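Local coordinates for protein serpin-12 (Manduca sexta, PDB 6CJ7) that inhibits serine proteases, probably by the trapping mechanism of the serpins, and controls the prophenoloxidase activation system of larval hemolymph, at residues P15-F20 and S368-F373; V22-Q27 and E284-K289; L36-F41 and A318-V323; D148-L153 and S276-I281. All blocks are in the same frame, centred on the assembly; numbering follows the deposited sequence.

Contact 1. Residues P15-F20 and S368-F373; sequences PASTSF and SSIPLF
Ser17 OG is hydrogen-bonded to Gly14 O and rests against the CG2 methyl of Ile370 at 3.3 Å. This is a worked example of hydroxyls serving as packing surface. A residue later, Thr18 OG1 meets the CD-CG side of the Pro371 ring, with CD at 3.3 Å and CG at 3.6 Å, and the two side chains run past each other in opposite senses. With chi1 at 56°, OG1 stands between the backbone N and the carbonyl carbon, on the side that faces the proline. Pro15 closes the other end. The carbonyl oxygen of Ser369 sits beside its ring, 3.6 Å from CD and 3.7 Å from CB; the proline nitrogen, although near, has no hydrogen to offer. Trp364 and Met254 also touch both Pro15 and Pro371, and Phe41 backs Ile370. Ser369 takes a positive phi (59°), and it and Ile370 both face Asp365 on the neighbouring strand 359-365. The chain thus enters strand 370-377 through a G1 beta bulge, against which the turn leading into the N-terminal helix of the serpin fold is docked.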
loop_
_atom_site.group_PDB
_atom_site.type_symbol
_atom_site.label_atom_id
_atom_site.label_comp_id
_atom_site.label_asym_id
_atom_site.label_seq_id
_atom_site.Cartn_x
_atom_site.Cartn_y
_atom_site.Cartn_z
ATOM N N PRO A 15 -6.013 -0.701 -13.242
ATOM C CA PRO A 15 -5.695 0.149 -12.090
ATOM C C PRO A 15 -6.901 0.883 -11.510
ATOM O O PRO A 15 -6.784 1.416 -10.399
ATOM C CB PRO A 15 -4.652 1.122 -12.651
ATOM C CG PRO A 15 -4.958 1.204 -14.085
ATOM C CD PRO A 15 -5.467 -0.157 -14.495
ATOM N N ALA A 16 -8.054 0.905 -12.194
ATOM C CA ALA A 16 -9.217 1.615 -11.660
ATOM C C ALA A 16 -9.700 1.022 -10.344
ATOM O O ALA A 16 -10.297 1.735 -9.525
ATOM C CB ALA A 16 -10.366 1.607 -12.670
ATOM N N SER A 17 -9.461 -0.272 -10.116
ATOM C CA SER A 17 -10.006 -0.911 -8.923
ATOM C C SER A 17 -9.441 -0.311 -7.641
ATOM O O SER A 17 -10.128 -0.303 -6.617
ATOM C CB SER A 17 -9.742 -2.415 -8.952
ATOM O OG SER A 17 -8.355 -2.686 -8.968
ATOM N N THR A 18 -8.193 0.165 -7.662
ATOM C CA THR A 18 -7.594 0.750 -6.469
ATOM C C THR A 18 -7.536 2.275 -6.527
ATOM O O THR A 18 -6.769 2.889 -5.771
ATOM C CB THR A 18 -6.192 0.173 -6.226
ATOM O OG1 THR A 18 -5.367 0.370 -7.379
ATOM C CG2 THR A 18 -6.269 -1.320 -5.908
ATOM N N SER A 19 -8.371 2.898 -7.367
ATOM C CA SER A 19 -8.343 4.353 -7.494
ATOM C C SER A 19 -8.574 5.055 -6.155
ATOM O O SER A 19 -7.940 6.080 -5.878
ATOM C CB SER A 19 -9.377 4.815 -8.516
ATOM O OG SER A 19 -10.672 4.393 -8.127
ATOM N N PHE A 20 -9.477 4.537 -5.310
ATOM C CA PHE A 20 -9.689 5.173 -4.008
ATOM C C PHE A 20 -8.386 5.232 -3.214
ATOM O O PHE A 20 -8.018 6.285 -2.668
ATOM C CB PHE A 20 -10.759 4.433 -3.204
ATOM C CG PHE A 20 -10.943 4.992 -1.822
ATOM C CD1 PHE A 20 -11.570 6.202 -1.650
ATOM C CD2 PHE A 20 -10.466 4.318 -0.714
ATOM C CE1 PHE A 20 -11.729 6.746 -0.383
ATOM C CE2 PHE A 20 -10.620 4.854 0.561
ATOM C CZ PHE A 20 -11.261 6.066 0.715
ATOM N N SER A 368 -2.456 -8.410 -12.194
ATOM C CA SER A 368 -3.715 -7.726 -11.911
ATOM C C SER A 368 -3.699 -6.247 -12.285
ATOM O O SER A 368 -4.756 -5.606 -12.245
ATOM C CB SER A 368 -4.076 -7.884 -10.429
ATOM O OG SER A 368 -4.483 -9.219 -10.163
ATOM N N SER A 369 -2.532 -5.701 -12.644
ATOM C CA SER A 369 -2.397 -4.321 -13.117
ATOM C C SER A 369 -2.888 -3.318 -12.080
ATOM O O SER A 369 -3.702 -2.440 -12.376
ATOM C CB SER A 369 -3.129 -4.114 -14.442
ATOM O OG SER A 369 -2.573 -4.936 -15.454
ATOM N N ILE A 370 -2.365 -3.444 -10.862
ATOM C CA ILE A 370 -2.704 -2.521 -9.772
ATOM C C ILE A 370 -1.443 -2.159 -9.004
ATOM O O ILE A 370 -0.472 -2.924 -8.945
ATOM C CB ILE A 370 -3.741 -3.123 -8.802
ATOM C CG1 ILE A 370 -3.257 -4.451 -8.226
ATOM C CG2 ILE A 370 -5.103 -3.283 -9.463
ATOM C CD1 ILE A 370 -4.016 -4.846 -6.969
ATOM N N PRO A 371 -1.430 -0.962 -8.410
ATOM C CA PRO A 371 -0.320 -0.558 -7.534
ATOM C C PRO A 371 -0.510 -1.103 -6.127
ATOM O O PRO A 371 -1.405 -0.676 -5.388
ATOM C CB PRO A 371 -0.394 0.975 -7.572
ATOM C CG PRO A 371 -1.868 1.250 -7.768
ATOM C CD PRO A 371 -2.361 0.148 -8.680
ATOM N N LEU A 372 0.337 -2.052 -5.752
ATOM C CA LEU A 372 0.304 -2.638 -4.419
ATOM C C LEU A 372 0.968 -1.749 -3.384
ATOM O O LEU A 372 0.644 -1.861 -2.204
ATOM C CB LEU A 372 1.009 -3.994 -4.406
ATOM C CG LEU A 372 0.354 -5.067 -5.279
ATOM C CD1 LEU A 372 1.183 -6.346 -5.242
ATOM C CD2 LEU A 372 -1.054 -5.337 -4.781
ATOM N N PHE A 373 1.918 -0.914 -3.794
ATOM C CA PHE A 373 2.652 -0.053 -2.877
ATOM C C PHE A 373 2.995 1.220 -3.632
ATOM O O PHE A 373 3.368 1.167 -4.814
ATOM C CB PHE A 373 3.935 -0.770 -2.399
ATOM C CG PHE A 373 4.380 -0.447 -1.019
ATOM C CD1 PHE A 373 5.153 0.678 -0.775
ATOM C CD2 PHE A 373 4.138 -1.323 0.022
ATOM C CE1 PHE A 373 5.609 0.961 0.510
ATOM C CE2 PHE A 373 4.583 -1.060 1.288
ATOM C CZ PHE A 373 5.323 0.090 1.542
#

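Contact 2. Residues V22-Q27 and E284-K289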
loop_
_atom_site.group_PDB
_atom_site.type_symbol
_atom_site.label_atom_id
_atom_site.label_comp_id
_atom_site.label_asym_id
_atom_site.label_seq_id
_atom_site.Cartn_x
_atom_site.Cartn_y
_atom_site.Cartn_z
ATOM N N VAL A 22 -5.286 5.070 -4.283
ATOM C CA VAL A 22 -4.338 6.018 -4.876
ATOM C C VAL A 22 -4.701 7.453 -4.498
ATOM O O VAL A 22 -3.820 8.264 -4.178
ATOM C CB VAL A 22 -4.268 5.836 -6.402
ATOM C CG1 VAL A 22 -3.338 6.871 -7.029
ATOM C CG2 VAL A 22 -3.763 4.454 -6.733
ATOM N N ASN A 23 -6.000 7.789 -4.545
ATOM C CA ASN A 23 -6.456 9.120 -4.143
ATOM C C ASN A 23 -6.096 9.410 -2.687
ATOM O O ASN A 23 -5.682 10.528 -2.351
ATOM C CB ASN A 23 -7.969 9.245 -4.343
ATOM C CG ASN A 23 -8.400 9.097 -5.796
ATOM O OD1 ASN A 23 -7.643 9.377 -6.716
ATOM N ND2 ASN A 23 -9.652 8.680 -5.997
ATOM N N VAL A 24 -6.253 8.414 -1.808
ATOM C CA VAL A 24 -5.874 8.587 -0.407
ATOM C C VAL A 24 -4.385 8.882 -0.294
ATOM O O VAL A 24 -3.967 9.810 0.412
ATOM C CB VAL A 24 -6.266 7.351 0.419
ATOM C CG1 VAL A 24 -5.629 7.417 1.821
ATOM C CG2 VAL A 24 -7.811 7.259 0.534
ATOM N N PHE A 25 -3.560 8.101 -0.989
ATOM C CA PHE A 25 -2.117 8.325 -0.933
ATOM C C PHE A 25 -1.763 9.725 -1.407
ATOM O O PHE A 25 -0.957 10.419 -0.780
ATOM C CB PHE A 25 -1.389 7.275 -1.777
ATOM C CG PHE A 25 0.113 7.470 -1.823
ATOM C CD1 PHE A 25 0.923 6.990 -0.797
ATOM C CD2 PHE A 25 0.703 8.136 -2.884
ATOM C CE1 PHE A 25 2.314 7.178 -0.838
ATOM C CE2 PHE A 25 2.098 8.338 -2.926
ATOM C CZ PHE A 25 2.895 7.850 -1.906
ATOM N N LYS A 26 -2.360 10.162 -2.521
ATOM C CA LYS A 26 -2.051 11.490 -3.039
ATOM C C LYS A 26 -2.507 12.575 -2.077
ATOM O O LYS A 26 -1.817 13.590 -1.912
ATOM C CB LYS A 26 -2.685 11.684 -4.416
ATOM C CG LYS A 26 -2.014 10.844 -5.513
ATOM C CD LYS A 26 -2.443 11.305 -6.892
ATOM C CE LYS A 26 -1.749 10.499 -7.985
ATOM N NZ LYS A 26 -1.971 11.151 -9.312
ATOM N N GLN A 27 -3.662 12.377 -1.434
ATOM C CA GLN A 27 -4.124 13.353 -0.449
ATOM C C GLN A 27 -3.143 13.461 0.711
ATOM O O GLN A 27 -2.759 14.568 1.108
ATOM C CB GLN A 27 -5.524 12.988 0.052
ATOM C CG GLN A 27 -6.066 13.936 1.133
ATOM C CD GLN A 27 -6.206 15.360 0.638
ATOM O OE1 GLN A 27 -6.648 15.598 -0.485
ATOM N NE2 GLN A 27 -5.816 16.315 1.470
ATOM N N GLU A 284 -8.235 7.510 9.912
ATOM C CA GLU A 284 -9.452 8.283 10.161
ATOM C C GLU A 284 -9.349 9.723 9.664
ATOM O O GLU A 284 -10.289 10.181 8.993
ATOM C CB GLU A 284 -9.820 8.220 11.646
ATOM C CG GLU A 284 -11.082 9.018 11.980
ATOM C CD GLU A 284 -11.336 9.132 13.479
ATOM O OE1 GLU A 284 -10.392 8.975 14.283
ATOM O OE2 GLU A 284 -12.487 9.380 13.854
ATOM N N PRO A 285 -8.270 10.481 9.924
ATOM C CA PRO A 285 -8.211 11.847 9.375
ATOM C C PRO A 285 -8.387 11.919 7.866
ATOM O O PRO A 285 -9.163 12.754 7.374
ATOM C CB PRO A 285 -6.820 12.334 9.815
ATOM C CG PRO A 285 -6.533 11.573 11.044
ATOM C CD PRO A 285 -7.129 10.209 10.816
ATOM N N VAL A 286 -7.678 11.079 7.105
ATOM C CA VAL A 286 -7.757 11.203 5.654
ATOM C C VAL A 286 -9.089 10.668 5.140
ATOM O O VAL A 286 -9.670 11.231 4.205
ATOM C CB VAL A 286 -6.542 10.538 4.971
ATOM C CG1 VAL A 286 -6.560 9.023 5.095
ATOM C CG2 VAL A 286 -6.461 10.957 3.502
ATOM N N LEU A 287 -9.629 9.615 5.764
ATOM C CA LEU A 287 -10.918 9.111 5.299
ATOM C C LEU A 287 -12.031 10.118 5.566
ATOM O O LEU A 287 -12.966 10.237 4.763
ATOM C CB LEU A 287 -11.226 7.750 5.935
ATOM C CG LEU A 287 -10.286 6.623 5.478
ATOM C CD1 LEU A 287 -10.670 5.287 6.109
ATOM C CD2 LEU A 287 -10.287 6.515 3.973
ATOM N N ASN A 288 -11.921 10.894 6.651
ATOM C CA ASN A 288 -12.881 11.963 6.885
ATOM C C ASN A 288 -12.824 13.041 5.808
ATOM O O ASN A 288 -13.817 13.748 5.609
ATOM C CB ASN A 288 -12.640 12.606 8.259
ATOM C CG ASN A 288 -13.345 11.870 9.394
ATOM O OD1 ASN A 288 -14.391 11.252 9.198
ATOM N ND2 ASN A 288 -12.788 11.969 10.601
ATOM N N LYS A 289 -11.690 13.195 5.123
ATOM C CA LYS A 289 -11.550 14.152 4.033
ATOM C C LYS A 289 -11.958 13.586 2.680
ATOM O O LYS A 289 -12.206 14.362 1.749
ATOM C CB LYS A 289 -10.089 14.626 3.921
ATOM C CG LYS A 289 -9.591 15.469 5.071
ATOM C CD LYS A 289 -8.152 15.901 4.813
ATOM C CE LYS A 289 -7.829 17.208 5.518
ATOM N NZ LYS A 289 -6.427 17.636 5.264
#
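Val286 meets both Val24 and Gln27 where the N-terminal helix of the serpin fold packs on the short helix 284-289, a helix-helix contact that illustrates how a long side chain can be apolar at its root and polar at its tip. The axes of the two segments approach to 10.3 Å and cross at 110°. Gln27 begins with CB beside the CG2 methyl of Val286; CG, anti to the backbone N (chi1 178°), comes closer to that same methyl, at 3.8 Å. Beyond CG the chain bends at chi2, and the amide turns toward Lys289. There NE2 lies 4.1 Å from both CD and NZ of the lysine, the two side chains crossing at about a right angle. What ties these tips is Glu31, one helical turn on: its OE2 accepts a hydrogen bond from Gln27 NE2 and forms a salt bridge with Lys289 NZ, so one carboxylate oxygen joins the two helices. On the buried side Leu47 and Phe20 touch Leu287. Here Val24 CG1 reaches the CG1 methyl of Val286 at 3.8 Å, while its other methyl, CG2, points to Leu287 CD2 at 4.3 Å.

Contact 3. Residues L36-F41 and A318-V323; sequences LAASPF and ALHSAV
The imidazole of His320 meets Ala38 and Ser39 with its edge: Ala38 CA lies in the ring plane, 3.8 Å from NE2, and the backbone N of Ser39 stands beside the same nitrogen, tilted 19° out of the plane. Ser39 N donates to NE2 over 3.0 Å, with a nearly straight N-H...N angle of 166°. CG of the histidine is anti to its own backbone nitrogen (chi1 172°), which carries the ring off strand 317-326 to this amide. At its other nitrogen, ND1 is bonded to the carbonyl oxygen of Asn169; with an N-H at one end and a C=O at the other, the ring is probably neutral with its proton on ND1. A buried histidine joining neighbouring strands to the start of a helix in this way is consistent with the shutter region of serpins, where the central sheet opens to admit the reactive-centre loop. A leucine at His320 would probably leave the Ser39 amide and the Asn169 carbonyl without their buried partner. Beside the ring, Ser39 CB packs on CE1 at 3.7 Å. The Ser39 hydroxyl is engaged differently, bonding to Leu372 O and capping Ser42 N at the start of helix 40-51. Ala322 adds a small apolar contact, its CB 4.0 Å from Ala38 CA.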
loop_
_atom_site.group_PDB
_atom_site.type_symbol
_atom_site.label_atom_id
_atom_site.label_comp_id
_atom_site.label_asym_id
_atom_site.label_seq_id
_atom_site.Cartn_x
_atom_site.Cartn_y
_atom_site.Cartn_z
ATOM N N LEU A 36 7.010 8.909 2.480
ATOM C CA LEU A 36 5.614 8.517 2.586
ATOM C C LEU A 36 5.423 7.195 1.863
ATOM O O LEU A 36 5.883 7.033 0.729
ATOM C CB LEU A 36 4.703 9.594 1.996
ATOM C CG LEU A 36 3.216 9.413 2.283
ATOM C CD1 LEU A 36 2.923 9.773 3.733
ATOM C CD2 LEU A 36 2.386 10.255 1.319
ATOM N N ALA A 37 4.733 6.257 2.513
ATOM C CA ALA A 37 4.518 4.935 1.940
ATOM C C ALA A 37 3.140 4.444 2.342
ATOM O O ALA A 37 2.726 4.635 3.488
ATOM C CB ALA A 37 5.577 3.944 2.423
ATOM N N ALA A 38 2.437 3.811 1.402
ATOM C CA ALA A 38 1.138 3.228 1.697
ATOM C C ALA A 38 0.790 2.259 0.586
ATOM O O ALA A 38 1.361 2.309 -0.509
ATOM C CB ALA A 38 0.035 4.283 1.826
ATOM N N SER A 39 -0.161 1.382 0.871
ATOM C CA SER A 39 -0.639 0.443 -0.144
ATOM C C SER A 39 -2.012 0.853 -0.652
ATOM O O SER A 39 -2.990 0.734 0.095
ATOM C CB SER A 39 -0.707 -0.970 0.424
ATOM O OG SER A 39 -1.342 -1.841 -0.528
ATOM N N PRO A 40 -2.154 1.314 -1.902
ATOM C CA PRO A 40 -3.510 1.543 -2.433
ATOM C C PRO A 40 -4.372 0.299 -2.380
ATOM O O PRO A 40 -5.591 0.402 -2.168
ATOM C CB PRO A 40 -3.255 2.000 -3.877
ATOM C CG PRO A 40 -1.862 2.607 -3.815
ATOM C CD PRO A 40 -1.108 1.714 -2.859
ATOM N N PHE A 41 -3.762 -0.878 -2.546
ATOM C CA PHE A 41 -4.489 -2.140 -2.429
ATOM C C PHE A 41 -5.104 -2.302 -1.035
ATOM O O PHE A 41 -6.320 -2.523 -0.904
ATOM C CB PHE A 41 -3.531 -3.289 -2.785
ATOM C CG PHE A 41 -4.088 -4.654 -2.555
ATOM C CD1 PHE A 41 -5.131 -5.132 -3.335
ATOM C CD2 PHE A 41 -3.567 -5.470 -1.569
ATOM C CE1 PHE A 41 -5.651 -6.401 -3.125
ATOM C CE2 PHE A 41 -4.077 -6.742 -1.356
ATOM C CZ PHE A 41 -5.118 -7.207 -2.138
ATOM N N ALA A 318 -9.254 2.694 12.212
ATOM C CA ALA A 318 -8.928 2.157 10.893
ATOM C C ALA A 318 -7.432 2.344 10.714
ATOM O O ALA A 318 -6.955 3.480 10.603
ATOM C CB ALA A 318 -9.709 2.868 9.786
ATOM N N LEU A 319 -6.691 1.236 10.721
ATOM C CA LEU A 319 -5.239 1.272 10.831
ATOM C C LEU A 319 -4.609 0.544 9.656
ATOM O O LEU A 319 -5.043 -0.558 9.292
ATOM C CB LEU A 319 -4.782 0.637 12.149
ATOM C CG LEU A 319 -5.434 1.240 13.395
ATOM C CD1 LEU A 319 -5.052 0.467 14.649
ATOM C CD2 LEU A 319 -5.025 2.693 13.512
ATOM N N HIS A 320 -3.583 1.160 9.077
ATOM C CA HIS A 320 -2.880 0.616 7.925
ATOM C C HIS A 320 -1.380 0.643 8.172
ATOM O O HIS A 320 -0.841 1.630 8.664
ATOM C CB HIS A 320 -3.209 1.422 6.652
ATOM C CG HIS A 320 -2.382 1.032 5.456
ATOM N ND1 HIS A 320 -2.233 -0.275 5.038
ATOM C CD2 HIS A 320 -1.647 1.785 4.599
ATOM C CE1 HIS A 320 -1.439 -0.308 3.978
ATOM N NE2 HIS A 320 -1.085 0.927 3.680
ATOM N N SER A 321 -0.702 -0.446 7.827
ATOM C CA SER A 321 0.751 -0.466 7.880
ATOM C C SER A 321 1.290 -1.015 6.571
ATOM O O SER A 321 0.719 -1.943 5.992
ATOM C CB SER A 321 1.274 -1.307 9.042
ATOM O OG SER A 321 2.703 -1.310 9.040
ATOM N N ALA A 322 2.413 -0.454 6.126
ATOM C CA ALA A 322 3.004 -0.840 4.850
ATOM C C ALA A 322 4.513 -0.866 5.013
ATOM O O ALA A 322 5.095 0.109 5.495
ATOM C CB ALA A 322 2.613 0.144 3.739
ATOM N N VAL A 323 5.145 -1.976 4.629
ATOM C CA VAL A 323 6.601 -2.116 4.708
ATOM C C VAL A 323 7.104 -2.596 3.353
ATOM O O VAL A 323 6.646 -3.624 2.850
ATOM C CB VAL A 323 7.043 -3.103 5.807
ATOM C CG1 VAL A 323 8.565 -3.276 5.773
ATOM C CG2 VAL A 323 6.601 -2.633 7.193
#

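Contact 4. Residues D148-L153 and S276-I281; sequences DKIDKL and SIKADI
A partly buried contact lays the loop around Ile150 and Leu153 over Lys278 and Asp280, which project from one face of strand 265-282; it exemplifies a loop joined to a sheet by water and by aliphatic packing on a charged pair. Lys278 bends at chi3 and chi4, and this turns its amine along the strand to Asp280. NZ meets OD2 at 2.7 Å, a hydrogen-bonded salt bridge on the syn side of the carboxylate and 15° out of its plane. The same NZ gives a hydrogen to a water at 2.9 Å, which also accepts from Lys152 N at 3.0 Å and so links strand to loop. Ile150 crosses the lysine aslant, CG1 and CG2 each 4.1 Å from NZ, while Lys278 CE passes Lys149 O at 3.8 Å. Farther on, Leu153 CD1 covers CB of Asp280 at 3.9 Å. A methionine in place of Lys278 would probably leave the bridging water without this donor and Asp280 without its opposite charge. Asp280 OD2 has a second partner in Ser321 OG on strand 317-326. That strand also carries Val323 against Ile150, and Ile142 of helix 131-145 packs on both Ile150 and Leu153, so the loop is held between helix and sheet.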
loop_
_atom_site.group_PDB
_atom_site.type_symbol
_atom_site.label_atom_id
_atom_site.label_comp_id
_atom_site.label_asym_id
_atom_site.label_seq_id
_atom_site.Cartn_x
_atom_site.Cartn_y
_atom_site.Cartn_z
ATOM N N ASP A 148 6.831 -11.163 11.045
ATOM C CA ASP A 148 7.234 -10.340 12.187
ATOM C C ASP A 148 7.699 -8.943 11.785
ATOM O O ASP A 148 8.342 -8.255 12.581
ATOM C CB ASP A 148 8.320 -11.031 13.022
ATOM C CG ASP A 148 7.799 -12.258 13.742
ATOM O OD1 ASP A 148 8.446 -13.320 13.645
ATOM O OD2 ASP A 148 6.742 -12.168 14.400
ATOM N N LYS A 149 7.363 -8.490 10.574
ATOM C CA LYS A 149 7.799 -7.175 10.121
ATOM C C LYS A 149 6.909 -6.047 10.629
ATOM O O LYS A 149 7.366 -4.906 10.740
ATOM C CB LYS A 149 7.849 -7.142 8.596
ATOM C CG LYS A 149 8.965 -7.998 8.023
ATOM C CD LYS A 149 10.308 -7.602 8.610
ATOM C CE LYS A 149 11.419 -8.464 8.052
ATOM N NZ LYS A 149 11.020 -9.895 8.027
ATOM N N ILE A 150 5.650 -6.330 10.926
ATOM C CA ILE A 150 4.712 -5.330 11.420
ATOM C C ILE A 150 4.183 -5.856 12.746
ATOM O O ILE A 150 3.401 -6.813 12.777
ATOM C CB ILE A 150 3.582 -5.061 10.416
ATOM C CG1 ILE A 150 4.182 -4.588 9.084
ATOM C CG2 ILE A 150 2.586 -4.045 10.973
ATOM C CD1 ILE A 150 3.197 -4.574 7.926
ATOM N N ASP A 151 4.617 -5.250 13.851
ATOM C CA ASP A 151 4.312 -5.819 15.152
ATOM C C ASP A 151 3.795 -4.838 16.192
ATOM O O ASP A 151 3.580 -5.252 17.336
ATOM C CB ASP A 151 5.552 -6.529 15.721
ATOM C CG ASP A 151 6.688 -5.566 16.050
ATOM O OD1 ASP A 151 6.716 -4.442 15.502
ATOM O OD2 ASP A 151 7.557 -5.941 16.861
ATOM N N LYS A 152 3.595 -3.563 15.855
ATOM C CA LYS A 152 3.167 -2.593 16.871
ATOM C C LYS A 152 2.184 -1.580 16.290
ATOM O O LYS A 152 2.213 -0.394 16.634
ATOM C CB LYS A 152 4.371 -1.876 17.489
ATOM C CG LYS A 152 5.314 -2.776 18.294
ATOM C CD LYS A 152 4.668 -3.257 19.594
ATOM C CE LYS A 152 5.182 -4.636 20.018
ATOM N NZ LYS A 152 6.611 -4.636 20.452
ATOM N N LEU A 153 1.279 -2.037 15.422
ATOM C CA LEU A 153 0.353 -1.117 14.763
ATOM C C LEU A 153 -0.695 -0.564 15.728
ATOM O O LEU A 153 -1.047 0.618 15.649
ATOM C CB LEU A 153 -0.326 -1.816 13.587
ATOM C CG LEU A 153 -1.372 -1.011 12.803
ATOM C CD1 LEU A 153 -0.760 0.262 12.218
ATOM C CD2 LEU A 153 -2.015 -1.866 11.699
ATOM N N SER A 276 14.585 0.672 2.944
ATOM C CA SER A 276 13.497 -0.060 3.579
ATOM C C SER A 276 12.618 0.973 4.261
ATOM O O SER A 276 13.107 1.729 5.106
ATOM C CB SER A 276 14.040 -1.083 4.587
ATOM O OG SER A 276 12.988 -1.835 5.165
ATOM N N ILE A 277 11.343 1.039 3.885
ATOM C CA ILE A 277 10.449 2.078 4.387
ATOM C C ILE A 277 9.260 1.413 5.072
ATOM O O ILE A 277 8.643 0.502 4.515
ATOM C CB ILE A 277 10.013 3.037 3.259
ATOM C CG1 ILE A 277 9.143 4.161 3.825
ATOM C CG2 ILE A 277 9.318 2.316 2.108
ATOM C CD1 ILE A 277 8.884 5.264 2.833
ATOM N N LYS A 278 8.970 1.849 6.297
ATOM C CA LYS A 278 7.837 1.347 7.064
ATOM C C LYS A 278 6.952 2.518 7.438
ATOM O O LYS A 278 7.449 3.543 7.920
ATOM C CB LYS A 278 8.298 0.627 8.335
ATOM C CG LYS A 278 7.153 0.193 9.239
ATOM C CD LYS A 278 7.622 -0.079 10.658
ATOM C CE LYS A 278 6.811 -1.201 11.282
ATOM N NZ LYS A 278 5.381 -1.111 10.882
ATOM N N ALA A 279 5.649 2.363 7.242
ATOM C CA ALA A 279 4.700 3.392 7.634
ATOM C C ALA A 279 3.565 2.744 8.403
ATOM O O ALA A 279 3.018 1.732 7.962
ATOM C CB ALA A 279 4.154 4.144 6.420
ATOM N N ASP A 280 3.214 3.327 9.546
ATOM C CA ASP A 280 2.014 2.962 10.300
ATOM C C ASP A 280 1.084 4.165 10.293
ATOM O O ASP A 280 1.480 5.257 10.723
ATOM C CB ASP A 280 2.350 2.574 11.742
ATOM C CG ASP A 280 3.367 1.465 11.837
ATOM O OD1 ASP A 280 4.304 1.610 12.650
ATOM O OD2 ASP A 280 3.233 0.449 11.124
ATOM N N ILE A 281 -0.157 3.963 9.849
ATOM C CA ILE A 281 -1.041 5.063 9.481
ATOM C C ILE A 281 -2.407 4.889 10.125
ATOM O O ILE A 281 -3.053 3.851 9.964
ATOM C CB ILE A 281 -1.209 5.170 7.959
ATOM C CG1 ILE A 281 0.141 5.393 7.272
ATOM C CG2 ILE A 281 -2.176 6.266 7.631
ATOM C CD1 ILE A 281 0.044 5.248 5.774
HETATM O O HOH W 1 4.393 -1.791 13.572
#

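How the contacts relate
Contacts 3 and 4 sit closest together, their centres about 9 Å apart, and meet through the pairing of strands 317-326 and 265-282: His320 O lies 2.7 Å from Ile281 N, a probable backbone hydrogen bond. Contact 3 thus works on one face of these strands and contact 4 on the other. Contacts 1 and 2 share helix 19-31, with centres about 15 Å apart and Phe20 CZ packed on Leu287 CD2. That helix reaches contact 3 through Phe25, which packs on Ala38. Contact 1 reaches it through Phe373, against Ala322. Strand 317-326 leads toward the probable reactive-centre loop, and contacts 3 and 4 each have one segment, 318-323 and 276-281, on the sheet it is expected to enter.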